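Long-range contact in conserved hypothetical protein (Pyrococcus furiosus, PDB 1Y81), which is of unknown function but binds coenzyme A through a Rossmann-like CoA-binding domain: residues Y29-I33 against C124-E128. Sequence-based numbering, arbitrary orientation.
Sequences YGNII and CIMVE. With COA (coenzyme A), chain C; SCN (thiocyanate ion), chain B.
Tyr-29, in the first turn of helix 29-39, meets Met-126, a selenomethionine, edge-on: the methyl CE of Met-126, near the plane of the Tyr-29 ring, approaches CE1 of Tyr-29 to 3.7 Å. One face of the same ring is covered by coenzyme A, whose amide carbon C5P sits 3.5 Å above the plane, over the ring centre. Three residues on, Ile-32 offers its CG2 branch, which packs 3.8 Å from Met-126 CE. Ile-33 touches both Met-126 and Ile-125. Its CA lies 4.0 Å from Met-126 SE, while CG2, anti to the backbone N, reaches Ile-125 CG2 at 3.8 Å, the two side chains crossing at about a right angle. The bend of the Met-126 chain at its last torsion (chi3 -86°) turns CE toward Tyr-29 and brings it against a thiocyanate ion, probably from the crystallisation liquor. That ion accepts a hydrogen bond from Met-126 N (3.1 Å, N-H...N angle 159°) and another from Gln-100 NE2.

At the N-cap of the short helix 125-128, Cys-124 SG is joined to coenzyme A S1P by a 2.0 Å disulfide. No hydrogen bond links the two segments directly, so their pairing rests on apolar packing, SE and CE of Met-126 against the aromatic edge and the two isoleucines, and on coenzyme A, which lies over the Tyr-29 face while the disulfide fixes the end of its pantetheine arm.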
ATOM      1  N   TYR A  29      -3.799   9.175  -7.319  1.00 18.46           N
ATOM      2  CA  TYR A  29      -2.437   8.687  -7.024  1.00 16.36           C
ATOM      3  C   TYR A  29      -2.323   7.142  -7.019  1.00 16.70           C
ATOM      4  O   TYR A  29      -1.273   6.592  -7.333  1.00 16.67           O
ATOM      5  CB  TYR A  29      -1.896   9.307  -5.737  1.00 18.65           C
ATOM      6  CG  TYR A  29      -1.252  10.662  -5.991  1.00 17.29           C
ATOM      7  CD1 TYR A  29      -0.072  10.755  -6.734  1.00 18.67           C
ATOM      8  CD2 TYR A  29      -1.847  11.865  -5.532  1.00 18.49           C
ATOM      9  CE1 TYR A  29       0.542  11.997  -6.993  1.00 15.49           C
ATOM     10  CE2 TYR A  29      -1.228  13.124  -5.791  1.00 17.89           C
ATOM     11  CZ  TYR A  29      -0.046  13.165  -6.523  1.00 16.82           C
ATOM     12  OH  TYR A  29       0.593  14.356  -6.803  1.00 17.33           O
ATOM     13  N   GLY A  30      -3.417   6.458  -6.695  1.00 17.15           N
ATOM     14  CA  GLY A  30      -3.452   4.973  -6.785  1.00 15.28           C
ATOM     15  C   GLY A  30      -3.098   4.446  -8.180  1.00 17.74           C
ATOM     16  O   GLY A  30      -2.480   3.388  -8.310  1.00 18.09           O
ATOM     17  N   ASN A  31      -3.501   5.185  -9.213  1.00 15.02           N
ATOM     18  CA  ASN A  31      -3.140   4.894 -10.598  1.00 16.40           C
ATOM     19  C   ASN A  31      -1.758   5.447 -10.997  1.00 15.81           C
ATOM     20  O   ASN A  31      -0.948   4.731 -11.588  1.00 18.23           O
ATOM     21  CB  ASN A  31      -4.208   5.448 -11.542  1.00 16.42           C
ATOM     22  CG  ASN A  31      -4.080   4.902 -12.925  1.00 18.37           C
ATOM     23  OD1 ASN A  31      -3.609   5.586 -13.812  1.00 19.93           O
ATOM     24  ND2 ASN A  31      -4.480   3.634 -13.120  1.00 18.97           N
ATOM     25  N   ILE A  32      -1.496   6.716 -10.675  1.00 15.70           N
ATOM     26  CA  ILE A  32      -0.230   7.353 -11.021  1.00 18.32           C
ATOM     27  C   ILE A  32       0.953   6.591 -10.446  1.00 16.71           C
ATOM     28  O   ILE A  32       1.925   6.321 -11.153  1.00 18.55           O
ATOM     29  CB  ILE A  32      -0.159   8.843 -10.543  1.00 18.66           C
ATOM     30  CG1 ILE A  32      -1.329   9.671 -11.118  1.00 20.32           C
ATOM     31  CG2 ILE A  32       1.185   9.456 -10.914  1.00 19.82           C
ATOM     32  CD1 ILE A  32      -1.657  10.925 -10.290  1.00 21.05           C
ATOM     33  N   ILE A  33       0.862   6.246  -9.160  1.00 16.06           N
ATOM     34  CA  ILE A  33       1.924   5.497  -8.481  1.00 16.80           C
ATOM     35  C   ILE A  33       2.112   4.117  -9.126  1.00 18.78           C
ATOM     36  O   ILE A  33       3.241   3.728  -9.441  1.00 18.18           O
ATOM     37  CB  ILE A  33       1.657   5.378  -6.965  1.00 18.28           C
ATOM     38  CG1 ILE A  33       1.674   6.783  -6.317  1.00 17.59           C
ATOM     39  CG2 ILE A  33       2.682   4.421  -6.272  1.00 19.10           C
ATOM     40  CD1 ILE A  33       1.075   6.797  -4.941  1.00 18.53           C
ATOM     41  N   CYS A 124       7.573  10.458   0.039  1.00 20.47           N
ATOM     42  CA  CYS A 124       6.923  10.202  -1.225  1.00 21.38           C
ATOM     43  C   CYS A 124       7.566   9.001  -1.958  1.00 20.41           C
ATOM     44  O   CYS A 124       8.699   9.092  -2.382  1.00 19.77           O
ATOM     45  CB  CYS A 124       7.029  11.462  -2.077  1.00 21.97           C
ATOM     46  SG  CYS A 124       6.100  12.867  -1.424  1.00 21.73           S
ATOM     47  N   ILE A 125       6.815   7.902  -2.128  1.00 22.06           N
ATOM     48  CA  ILE A 125       7.350   6.669  -2.769  1.00 20.67           C
ATOM     49  C   ILE A 125       7.967   6.871  -4.174  1.00 20.32           C
ATOM     50  O   ILE A 125       8.979   6.244  -4.494  1.00 23.70           O
ATOM     51  CB  ILE A 125       6.283   5.499  -2.799  1.00 21.54           C
ATOM     52  CG1 ILE A 125       6.925   4.137  -3.122  1.00 22.66           C
ATOM     53  CG2 ILE A 125       5.157   5.805  -3.768  1.00 21.74           C
ATOM     54  CD1 ILE A 125       7.876   3.639  -2.080  1.00 24.49           C
HETATM   55  N   MSE A 126       7.362   7.714  -5.026  1.00 17.16           N
HETATM   56  CA  MSE A 126       7.932   7.929  -6.362  1.00 20.73           C
HETATM   57  C   MSE A 126       9.245   8.735  -6.299  1.00 21.74           C
HETATM   58  O   MSE A 126      10.157   8.483  -7.070  1.00 22.55           O
HETATM   59  CB  MSE A 126       6.935   8.570  -7.337  1.00 23.72           C
HETATM   60  CG  MSE A 126       5.608   7.823  -7.452  1.00 22.90           C
HETATM   61 SE   MSE A 126       4.473   8.553  -8.872  1.00 26.93          SE
HETATM   62  CE  MSE A 126       3.505  10.033  -7.980  1.00 22.99           C
ATOM     63  N   VAL A 127       9.316   9.690  -5.373  1.00 21.53           N
ATOM     64  CA  VAL A 127      10.566  10.393  -5.095  1.00 24.55           C
ATOM     65  C   VAL A 127      11.628   9.410  -4.597  1.00 24.76           C
ATOM     66  O   VAL A 127      12.746   9.354  -5.143  1.00 25.60           O
ATOM     67  CB  VAL A 127      10.369  11.532  -4.063  1.00 25.25           C
ATOM     68  CG1 VAL A 127      11.736  12.121  -3.622  1.00 26.34           C
ATOM     69  CG2 VAL A 127       9.470  12.619  -4.643  1.00 27.75           C
ATOM     70  N   GLU A 128      11.275   8.621  -3.583  1.00 25.77           N
ATOM     71  CA  GLU A 128      12.256   7.741  -2.937  1.00 29.57           C
ATOM     72  C   GLU A 128      12.745   6.602  -3.848  1.00 29.73           C
ATOM     73  O   GLU A 128      13.854   6.099  -3.674  1.00 32.25           O
ATOM     74  CB  GLU A 128      11.740   7.223  -1.588  1.00 30.18           C
ATOM     75  CG  GLU A 128      11.344   8.343  -0.565  1.00 32.79           C
ATOM     76  CD  GLU A 128      12.494   9.302  -0.196  1.00 37.15           C
ATOM     77  OE1 GLU A 128      13.651   8.842  -0.097  1.00 38.44           O
ATOM     78  OE2 GLU A 128      12.231  10.521   0.003  1.00 36.61           O
TER
HETATM   79  N1A COA C 201      -8.685  -1.181   0.426  1.00 18.32           N
HETATM   80  C2A COA C 201      -8.124  -0.777  -0.759  1.00 17.31           C
HETATM   81  N3A COA C 201      -8.532   0.391  -1.355  1.00 14.96           N
HETATM   82  C4A COA C 201      -9.523   1.129  -0.789  1.00 15.94           C
HETATM   83  C5A COA C 201     -10.116   0.743   0.411  1.00 17.29           C
HETATM   84  C6A COA C 201      -9.690  -0.426   1.026  1.00 19.66           C
HETATM   85  N6A COA C 201     -10.243  -0.821   2.163  1.00 19.49           N
HETATM   86  N7A COA C 201     -11.040   1.681   0.739  1.00 18.08           N
HETATM   87  C8A COA C 201     -11.031   2.639  -0.221  1.00 17.54           C
HETATM   88  N9A COA C 201     -10.103   2.302  -1.168  1.00 16.98           N
HETATM   89  C1B COA C 201      -9.765   3.015  -2.419  1.00 16.79           C
HETATM   90  C2B COA C 201     -10.851   3.996  -2.862  1.00 17.03           C
HETATM   91  O2B COA C 201     -12.071   3.356  -3.314  1.00 18.72           O
HETATM   92  C3B COA C 201     -10.044   4.760  -3.919  1.00 16.95           C
HETATM   93  O3B COA C 201      -9.995   4.095  -5.167  1.00 18.74           O
HETATM   94  P3B COA C 201     -11.130   4.353  -6.304  1.00 25.34           P
HETATM   95  O7A COA C 201     -11.589   3.045  -6.879  1.00 29.01           O
HETATM   96  O8A COA C 201     -10.489   5.206  -7.340  1.00 29.16           O
HETATM   97  O9A COA C 201     -12.330   4.954  -5.638  1.00 31.38           O
HETATM   98  C4B COA C 201      -8.611   4.778  -3.370  1.00 17.71           C
HETATM   99  O4B COA C 201      -8.561   3.757  -2.360  1.00 18.31           O
HETATM  100  C5B COA C 201      -8.202   6.144  -2.783  1.00 16.03           C
HETATM  101  O5B COA C 201      -9.140   6.484  -1.783  1.00 18.50           O
HETATM  102  P1A COA C 201      -9.924   7.889  -1.820  1.00 21.62           P
HETATM  103  O1A COA C 201     -11.000   7.898  -0.761  1.00 21.13           O
HETATM  104  O2A COA C 201     -10.407   8.168  -3.226  1.00 21.65           O
HETATM  105  O3A COA C 201      -8.734   8.875  -1.371  1.00 21.33           O
HETATM  106  P2A COA C 201      -8.066  10.009  -2.290  1.00 23.41           P
HETATM  107  O4A COA C 201      -9.073  11.092  -2.580  1.00 26.80           O
HETATM  108  O5A COA C 201      -7.419   9.519  -3.535  1.00 22.45           O
HETATM  109  O6A COA C 201      -6.915  10.572  -1.335  1.00 22.76           O
HETATM  110  CBP COA C 201      -5.135  10.424   0.276  1.00 20.65           C
HETATM  111  CCP COA C 201      -5.835   9.752  -0.926  1.00 21.85           C
HETATM  112  CDP COA C 201      -3.990   9.498   0.706  1.00 22.95           C
HETATM  113  CEP COA C 201      -6.115  10.542   1.441  1.00 23.80           C
HETATM  114  CAP COA C 201      -4.633  11.836  -0.102  1.00 19.81           C
HETATM  115  OAP COA C 201      -4.092  12.494   1.032  1.00 18.61           O
HETATM  116  C9P COA C 201      -3.580  11.645  -1.157  1.00 22.34           C
HETATM  117  O9P COA C 201      -3.964  11.694  -2.495  1.00 22.58           O
HETATM  118  N8P COA C 201      -2.340  11.380  -0.722  1.00 24.98           N
HETATM  119  C7P COA C 201      -1.196  11.064  -1.566  1.00 22.28           C
HETATM  120  C6P COA C 201      -0.548  12.239  -2.193  1.00 21.93           C
HETATM  121  C5P COA C 201       0.655  11.750  -2.949  1.00 21.76           C
HETATM  122  O5P COA C 201       0.857  10.538  -3.197  1.00 21.22           O
HETATM  123  N4P COA C 201       1.417  12.748  -3.310  1.00 20.58           N
HETATM  124  C3P COA C 201       2.640  12.662  -4.040  1.00 18.71           C
HETATM  125  C2P COA C 201       3.758  13.368  -3.272  1.00 20.15           C
HETATM  126  S1P COA C 201       4.099  12.516  -1.696  1.00 20.50           S
HETATM  127  S   SCN B 202       5.849  12.141  -6.103  1.00 22.59           S
HETATM  128  C   SCN B 202       5.357  10.733  -5.178  1.00 22.95           C
HETATM  129  N   SCN B 202       5.110   9.790  -4.537  1.00 19.54           N